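Local coordinates for protein alkaline serine protease (Thermobifida fusca, PDB 2PFE) that is a secreted chymotrypsin-fold serine protease of the alpha-lytic protease type, here its mature catalytic domain, and probably cleaves peptide bonds within proteins, at residues Ala1-Asn13 and Ile65-Tyr78. Residues are numbered along the deposited sequence; the frame is centred on the assembly and turned at random.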
ATOM      1  N   ALA A   1       4.107  -0.381  19.001  1.00  8.73           N
ATOM      2  CA  ALA A   1       3.686   0.924  18.409  1.00  8.45           C
ATOM      3  C   ALA A   1       2.449   0.774  17.520  1.00  8.06           C
ATOM      4  O   ALA A   1       2.103  -0.337  17.103  1.00  8.19           O
ATOM      5  CB  ALA A   1       4.844   1.555  17.617  1.00  8.83           C
ATOM      6  N   ALA A   2       1.813   1.902  17.199  1.00  7.99           N
ATOM      7  CA  ALA A   2       0.668   1.928  16.284  1.00  7.86           C
ATOM      8  C   ALA A   2       1.116   1.597  14.865  1.00  7.44           C
ATOM      9  O   ALA A   2       2.147   2.097  14.410  1.00  7.69           O
ATOM     10  CB  ALA A   2       0.007   3.300  16.304  1.00  8.34           C
ATOM     11  N   ILE A   3       0.345   0.746  14.186  1.00  6.92           N
ATOM     12  CA  ILE A   3       0.513   0.504  12.757  1.00  6.39           C
ATOM     13  C   ILE A   3      -0.242   1.593  12.014  1.00  6.39           C
ATOM     14  O   ILE A   3      -1.463   1.682  12.108  1.00  6.98           O
ATOM     15  CB  ILE A   3      -0.049  -0.888  12.331  1.00  6.45           C
ATOM     16  CG1 ILE A   3       0.648  -2.029  13.084  1.00  6.19           C
ATOM     17  CG2 ILE A   3       0.083  -1.107  10.836  1.00  5.50           C
ATOM     18  CD1 ILE A   3       2.153  -2.094  12.893  1.00  8.70           C
ATOM     19  N   ILE A   4       0.485   2.388  11.235  1.00  6.02           N
ATOM     20  CA  ILE A   4      -0.109   3.537  10.550  1.00  5.83           C
ATOM     21  C   ILE A   4       0.280   3.495   9.058  1.00  4.90           C
ATOM     22  O   ILE A   4       1.467   3.383   8.696  1.00  5.44           O
ATOM     23  CB  ILE A   4       0.253   4.897  11.246  1.00  5.51           C
ATOM     24  CG1 ILE A   4      -0.339   4.936  12.667  1.00  6.74           C
ATOM     25  CG2 ILE A   4      -0.252   6.090  10.430  1.00  6.55           C
ATOM     26  CD1 ILE A   4       0.002   6.159  13.451  1.00  7.68           C
ATOM     27  N   GLY A   5      -0.722   3.585   8.192  1.00  4.39           N
ATOM     28  CA  GLY A   5      -0.442   3.514   6.762  1.00  4.12           C
ATOM     29  C   GLY A   5       0.493   4.636   6.344  1.00  3.47           C
ATOM     30  O   GLY A   5       0.334   5.780   6.771  1.00  3.80           O
ATOM     31  N   GLY A   6       1.463   4.312   5.482  1.00  4.21           N
ATOM     32  CA  GLY A   6       2.428   5.307   5.012  1.00  4.53           C
ATOM     33  C   GLY A   6       3.733   5.330   5.787  1.00  4.50           C
ATOM     34  O   GLY A   6       4.712   5.927   5.344  1.00  5.09           O
ATOM     35  N   ASN A   7       3.746   4.687   6.946  1.00  5.13           N
ATOM     36  CA  ASN A   7       4.960   4.594   7.730  1.00  5.59           C
ATOM     37  C   ASN A   7       5.849   3.454   7.228  1.00  5.67           C
ATOM     38  O   ASN A   7       5.357   2.464   6.666  1.00  5.96           O
ATOM     39  CB  ASN A   7       4.614   4.387   9.207  1.00  4.89           C
ATOM     40  CG  ASN A   7       4.188   5.663   9.905  1.00  6.99           C
ATOM     41  OD1 ASN A   7       4.289   6.771   9.356  1.00  8.35           O
ATOM     42  ND2 ASN A   7       3.714   5.514  11.148  1.00  8.39           N
ATOM     43  N   PRO A   8       7.166   3.572   7.445  1.00  6.21           N
ATOM     44  CA  PRO A   8       8.089   2.556   6.963  1.00  5.88           C
ATOM     45  C   PRO A   8       8.063   1.237   7.721  1.00  6.25           C
ATOM     46  O   PRO A   8       7.715   1.188   8.924  1.00  6.72           O
ATOM     47  CB  PRO A   8       9.468   3.206   7.159  1.00  6.16           C
ATOM     48  CG  PRO A   8       9.281   4.171   8.263  1.00  6.58           C
ATOM     49  CD  PRO A   8       7.866   4.680   8.128  1.00  6.06           C
ATOM     50  N   TYR A   9       8.454   0.183   7.010  1.00  5.93           N
ATOM     51  CA  TYR A   9       8.852  -1.088   7.615  1.00  5.88           C
ATOM     52  C   TYR A   9      10.074  -1.662   6.880  1.00  6.17           C
ATOM     53  O   TYR A   9      10.329  -1.316   5.721  1.00  5.71           O
ATOM     54  CB  TYR A   9       7.672  -2.074   7.697  1.00  5.65           C
ATOM     55  CG  TYR A   9       7.214  -2.675   6.382  1.00  3.71           C
ATOM     56  CD1 TYR A   9       7.605  -3.962   6.003  1.00  4.03           C
ATOM     57  CD2 TYR A   9       6.350  -1.977   5.533  1.00  4.93           C
ATOM     58  CE1 TYR A   9       7.164  -4.534   4.801  1.00  4.02           C
ATOM     59  CE2 TYR A   9       5.900  -2.536   4.343  1.00  4.72           C
ATOM     60  CZ  TYR A   9       6.310  -3.807   3.967  1.00  3.28           C
ATOM     61  OH  TYR A   9       5.892  -4.385   2.782  1.00  5.06           O
ATOM     62  N   TYR A  10      10.832  -2.524   7.558  1.00  7.04           N
ATOM     63  CA  TYR A  10      12.144  -2.935   7.054  1.00  8.40           C
ATOM     64  C   TYR A  10      12.346  -4.432   6.932  1.00  8.26           C
ATOM     65  O   TYR A  10      11.752  -5.225   7.673  1.00  8.60           O
ATOM     66  CB  TYR A  10      13.256  -2.347   7.928  1.00  9.31           C
ATOM     67  CG  TYR A  10      13.017  -0.901   8.262  1.00 11.25           C
ATOM     68  CD1 TYR A  10      12.487  -0.535   9.492  1.00 13.27           C
ATOM     69  CD2 TYR A  10      13.278   0.102   7.328  1.00 11.93           C
ATOM     70  CE1 TYR A  10      12.243   0.794   9.807  1.00 14.43           C
ATOM     71  CE2 TYR A  10      13.025   1.447   7.634  1.00 12.54           C
ATOM     72  CZ  TYR A  10      12.507   1.774   8.875  1.00 12.75           C
ATOM     73  OH  TYR A  10      12.264   3.091   9.196  1.00 14.53           O
ATOM     74  N   PHE A  11      13.197  -4.815   5.988  1.00  8.01           N
ATOM     75  CA  PHE A  11      13.550  -6.219   5.785  1.00  7.92           C
ATOM     76  C   PHE A  11      14.851  -6.267   5.014  1.00  7.22           C
ATOM     77  O   PHE A  11      14.970  -5.727   3.914  1.00  6.81           O
ATOM     78  CB  PHE A  11      12.424  -7.001   5.074  1.00  8.53           C
ATOM     79  CG  PHE A  11      11.896  -6.318   3.856  1.00  8.79           C
ATOM     80  CD1 PHE A  11      12.363  -6.660   2.592  1.00 11.11           C
ATOM     81  CD2 PHE A  11      10.942  -5.316   3.970  1.00 10.98           C
ATOM     82  CE1 PHE A  11      11.890  -6.000   1.459  1.00 10.96           C
ATOM     83  CE2 PHE A  11      10.467  -4.654   2.842  1.00  9.27           C
ATOM     84  CZ  PHE A  11      10.944  -4.992   1.585  1.00 10.97           C
ATOM     85  N   GLY A  12      15.852  -6.891   5.623  1.00  6.40           N
ATOM     86  CA  GLY A  12      17.153  -6.946   5.006  1.00  6.05           C
ATOM     87  C   GLY A  12      17.626  -5.561   4.630  1.00  5.14           C
ATOM     88  O   GLY A  12      17.716  -4.662   5.469  1.00  3.86           O
ATOM     89  N   ASN A  13      17.930  -5.411   3.354  1.00  5.33           N
ATOM     90  CA  ASN A  13      18.528  -4.214   2.809  1.00  6.24           C
ATOM     91  C   ASN A  13      17.468  -3.151   2.460  1.00  5.29           C
ATOM     92  O   ASN A  13      17.801  -2.074   1.982  1.00  4.73           O
ATOM     93  CB  ASN A  13      19.350  -4.622   1.570  1.00  7.89           C
ATOM     94  CG  ASN A  13      20.111  -3.474   0.963  1.00 10.74           C
ATOM     95  OD1 ASN A  13      20.014  -3.232  -0.241  1.00 15.22           O
ATOM     96  ND2 ASN A  13      20.864  -2.749   1.784  1.00 13.41           N
ATOM     97  N   ILE A  65       1.591  -9.199  11.868  1.00  5.22           N
ATOM     98  CA  ILE A  65       2.391  -8.594  12.944  1.00  5.18           C
ATOM     99  C   ILE A  65       2.270  -9.394  14.256  1.00  5.75           C
ATOM    100  O   ILE A  65       1.560 -10.403  14.305  1.00  5.86           O
ATOM    101  CB  ILE A  65       2.008  -7.112  13.158  1.00  5.50           C
ATOM    102  CG1 ILE A  65       0.526  -6.997  13.537  1.00  5.23           C
ATOM    103  CG2 ILE A  65       2.294  -6.307  11.888  1.00  5.07           C
ATOM    104  CD1 ILE A  65       0.125  -5.641  14.090  1.00  6.57           C
ATOM    105  N   THR A  66       2.975  -8.941  15.295  1.00  6.18           N
ATOM    106  CA  THR A  66       2.965  -9.603  16.602  1.00  6.97           C
ATOM    107  C   THR A  66       2.234  -8.716  17.605  1.00  6.98           C
ATOM    108  O   THR A  66       1.780  -7.618  17.264  1.00  6.88           O
ATOM    109  CB  THR A  66       4.402  -9.913  17.101  1.00  7.08           C
ATOM    110  OG1 THR A  66       5.048  -8.695  17.505  1.00  8.91           O
ATOM    111  CG2 THR A  66       5.229 -10.595  16.007  1.00  7.73           C
ATOM    112  N   SER A  67       2.129  -9.195  18.844  1.00  7.17           N
ATOM    113  CA  SER A  67       1.486  -8.445  19.923  1.00  7.88           C
ATOM    114  C   SER A  67       2.221  -7.145  20.275  1.00  8.12           C
ATOM    115  O   SER A  67       1.657  -6.270  20.939  1.00  8.63           O
ATOM    116  CB  SER A  67       1.374  -9.331  21.170  1.00  7.65           C
ATOM    117  OG  SER A  67       2.656  -9.760  21.597  1.00  8.71           O
ATOM    118  N   ALA A  68       3.475  -7.027  19.838  1.00  8.53           N
ATOM    119  CA  ALA A  68       4.292  -5.846  20.111  1.00  8.62           C
ATOM    120  C   ALA A  68       3.803  -4.601  19.368  1.00  8.87           C
ATOM    121  O   ALA A  68       4.254  -3.490  19.654  1.00  9.33           O
ATOM    122  CB  ALA A  68       5.746  -6.127  19.776  1.00  9.12           C
ATOM    123  N   ASP A  69       2.889  -4.784  18.411  1.00  8.55           N
ATOM    124  CA  ASP A  69       2.353  -3.653  17.647  1.00  8.75           C
ATOM    125  C   ASP A  69       0.829  -3.715  17.512  1.00  8.57           C
ATOM    126  O   ASP A  69       0.225  -4.776  17.698  1.00  9.14           O
ATOM    127  CB  ASP A  69       3.061  -3.553  16.295  1.00  8.34           C
ATOM    128  CG  ASP A  69       4.551  -3.308  16.451  1.00  9.00           C
ATOM    129  OD1 ASP A  69       4.948  -2.143  16.682  1.00 11.38           O
ATOM    130  OD2 ASP A  69       5.322  -4.287  16.367  1.00  7.92           O
ATOM    131  N   THR A  70       0.212  -2.575  17.205  1.00  8.17           N
ATOM    132  CA  THR A  70      -1.246  -2.454  17.238  1.00  7.96           C
ATOM    133  C   THR A  70      -1.812  -1.833  15.965  1.00  7.70           C
ATOM    134  O   THR A  70      -1.367  -0.772  15.538  1.00  7.80           O
ATOM    135  CB  THR A  70      -1.719  -1.615  18.462  1.00  8.16           C
ATOM    136  OG1 THR A  70      -1.142  -2.139  19.668  1.00 10.45           O
ATOM    137  CG2 THR A  70      -3.245  -1.644  18.590  1.00  9.25           C
ATOM    138  N   VAL A  71      -2.820  -2.489  15.396  1.00  6.80           N
ATOM    139  CA  VAL A  71      -3.515  -1.971  14.214  1.00  6.85           C
ATOM    140  C   VAL A  71      -4.354  -0.718  14.525  1.00  6.50           C
ATOM    141  O   VAL A  71      -4.933  -0.579  15.616  1.00  7.01           O
ATOM    142  CB  VAL A  71      -4.377  -3.065  13.535  1.00  6.26           C
ATOM    143  CG1 VAL A  71      -3.473  -4.156  12.951  1.00  8.42           C
ATOM    144  CG2 VAL A  71      -5.437  -3.645  14.487  1.00  6.31           C
ATOM    145  N   THR A  72      -4.364   0.209  13.568  1.00  6.11           N
ATOM    146  CA  THR A  72      -5.187   1.410  13.629  1.00  5.57           C
ATOM    147  C   THR A  72      -5.852   1.618  12.262  1.00  5.60           C
ATOM    148  O   THR A  72      -5.351   1.126  11.234  1.00  5.05           O
ATOM    149  CB  THR A  72      -4.358   2.687  13.986  1.00  6.03           C
ATOM    150  OG1 THR A  72      -3.649   3.147  12.826  1.00  6.94           O
ATOM    151  CG2 THR A  72      -3.387   2.444  15.165  1.00  6.03           C
ATOM    152  N   PRO A  73      -6.980   2.348  12.230  1.00  5.74           N
ATOM    153  CA  PRO A  73      -7.540   2.715  10.930  1.00  6.20           C
ATOM    154  C   PRO A  73      -6.922   3.999  10.371  1.00  6.45           C
ATOM    155  O   PRO A  73      -7.610   4.781   9.706  1.00  6.85           O
ATOM    156  CB  PRO A  73      -9.005   2.949  11.262  1.00  6.50           C
ATOM    157  CG  PRO A  73      -8.972   3.515  12.639  1.00  6.15           C
ATOM    158  CD  PRO A  73      -7.832   2.810  13.349  1.00  6.04           C
ATOM    159  N   LEU A  74      -5.633   4.213  10.634  1.00  5.97           N
ATOM    160  CA  LEU A  74      -5.020   5.505  10.354  1.00  5.64           C
ATOM    161  C   LEU A  74      -4.040   5.453   9.197  1.00  4.28           C
ATOM    162  O   LEU A  74      -3.391   4.422   8.959  1.00  5.24           O
ATOM    163  CB  LEU A  74      -4.281   6.004  11.580  1.00  5.52           C
ATOM    164  CG  LEU A  74      -5.185   6.303  12.776  1.00  6.06           C
ATOM    165  CD1 LEU A  74      -4.348   6.705  13.973  1.00  6.80           C
ATOM    166  CD2 LEU A  74      -6.230   7.373  12.418  1.00  7.30           C
ATOM    167  N   VAL A  75      -3.951   6.577   8.488  1.00  3.65           N
ATOM    168  CA  VAL A  75      -2.909   6.808   7.480  1.00  4.14           C
ATOM    169  C   VAL A  75      -2.183   8.111   7.824  1.00  4.64           C
ATOM    170  O   VAL A  75      -2.812   9.085   8.248  1.00  4.67           O
ATOM    171  CB  VAL A  75      -3.513   6.871   6.048  1.00  4.55           C
ATOM    172  CG1 VAL A  75      -2.495   7.434   5.043  1.00  5.65           C
ATOM    173  CG2 VAL A  75      -4.013   5.475   5.606  1.00  5.51           C
ATOM    174  N   ASN A  76      -0.862   8.111   7.659  1.00  4.02           N
ATOM    175  CA  ASN A  76      -0.050   9.294   7.941  1.00  4.44           C
ATOM    176  C   ASN A  76      -0.244  10.344   6.843  1.00  4.76           C
ATOM    177  O   ASN A  76      -0.079  10.052   5.642  1.00  5.08           O
ATOM    178  CB  ASN A  76       1.414   8.879   8.076  1.00  4.80           C
ATOM    179  CG  ASN A  76       2.280   9.954   8.702  1.00  5.17           C
ATOM    180  OD1 ASN A  76       1.931  11.137   8.712  1.00  7.11           O
ATOM    181  ND2 ASN A  76       3.440   9.547   9.196  1.00  5.65           N
ATOM    182  N   ARG A  77      -0.625  11.547   7.269  1.00  4.96           N
ATOM    183  CA  ARG A  77      -0.900  12.647   6.361  1.00  6.54           C
ATOM    184  C   ARG A  77       0.370  13.451   6.072  1.00  6.99           C
ATOM    185  O   ARG A  77       0.407  14.264   5.150  1.00  7.93           O
ATOM    186  CB  ARG A  77      -2.034  13.501   6.958  1.00  6.21           C
ATOM    187  CG  ARG A  77      -2.393  14.788   6.239  1.00  9.04           C
ATOM    188  CD  ARG A  77      -2.818  14.514   4.798  1.00  9.64           C
ATOM    189  NE  ARG A  77      -3.281  15.728   4.123  1.00 12.61           N
ATOM    190  CZ  ARG A  77      -2.492  16.657   3.589  1.00 14.31           C
ATOM    191  NH1 ARG A  77      -1.171  16.552   3.651  1.00 14.64           N
ATOM    192  NH2 ARG A  77      -3.034  17.720   3.006  1.00 16.29           N
ATOM    193  N   TYR A  78       1.407  13.204   6.869  1.00  7.94           N
ATOM    194  CA  TYR A  78       2.736  13.805   6.704  1.00  8.36           C
ATOM    195  C   TYR A  78       2.790  15.309   6.896  1.00  9.38           C
ATOM    196  O   TYR A  78       3.692  15.988   6.403  1.00 10.79           O
ATOM    197  CB  TYR A  78       3.424  13.334   5.413  1.00  7.50           C
ATOM    198  CG  TYR A  78       4.031  11.980   5.628  1.00  7.12           C
ATOM    199  CD1 TYR A  78       3.387  10.824   5.187  1.00  5.82           C
ATOM    200  CD2 TYR A  78       5.228  11.845   6.327  1.00  6.50           C
ATOM    201  CE1 TYR A  78       3.944   9.562   5.407  1.00  5.29           C
ATOM    202  CE2 TYR A  78       5.788  10.604   6.573  1.00  5.61           C
ATOM    203  CZ  TYR A  78       5.158   9.456   6.085  1.00  6.67           C
ATOM    204  OH  TYR A  78       5.747   8.243   6.347  1.00  6.41           O
TER
HETATM  205  O   HOH W   1       1.593  -1.103  20.384  1.00 26.02           O
HETATM  206  O   HOH W   2       4.623  -0.273  14.587  1.00 22.94           O
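The amino group of A1 forms a salt bridge with D69, its N lying 3.0 Å from OD1. It meets that oxygen from above the carboxylate plane. A water joins the same A1 N to T70 OG1, and a second water donates to D69 OD1. Strand 2-5 pairs in parallel with strand 70-72, the short axes splayed by 37°. T70 N donates to A1 O, and I3 N donates to T70 O. At I3 O the partner becomes a side chain: T72 OG1 donates to it over 2.7 Å. With chi1 at 78°, OG1 sits between the backbone N and carbonyl carbon of T72; it also accepts from L74 N, an ST turn at the corner of the chain. The backbone ladder resumes beyond the corner, where G5 N donates to L74 O and N76 N to G5 O.

Apolar contacts flank the bonds. I3 and I65 meet tip to tip, CG1 to CD1 at 3.8 Å, while I4 CG2 lies 3.5 Å from N76 N and touches L74 CB more loosely. At G5 the backbones come close, its CA lying 4.2 Å from V75 CA; I4 to N7 form a type II turn. N76 ND2 donates to N7 OD1 in the carbonyl plane (2.9 Å), with the two amides 84° apart. N76 OD1 takes Y78 N in an Asx turn. N76 ND2 also lies over one face of the Y78 ring, toward its rim. Y78 OH donates to G6 O at 2.7 Å from above the carbonyl plane, with G6 O at the ring edge.

The contact fastens the mature N-terminus to the chain leaving the first barrel. I3 and V71 pack on strands 20-24 and 27-32, V75 on F20. N76 O binds S100 OG of strand 96-101, and strand 74-76 pairs with strand 82-84.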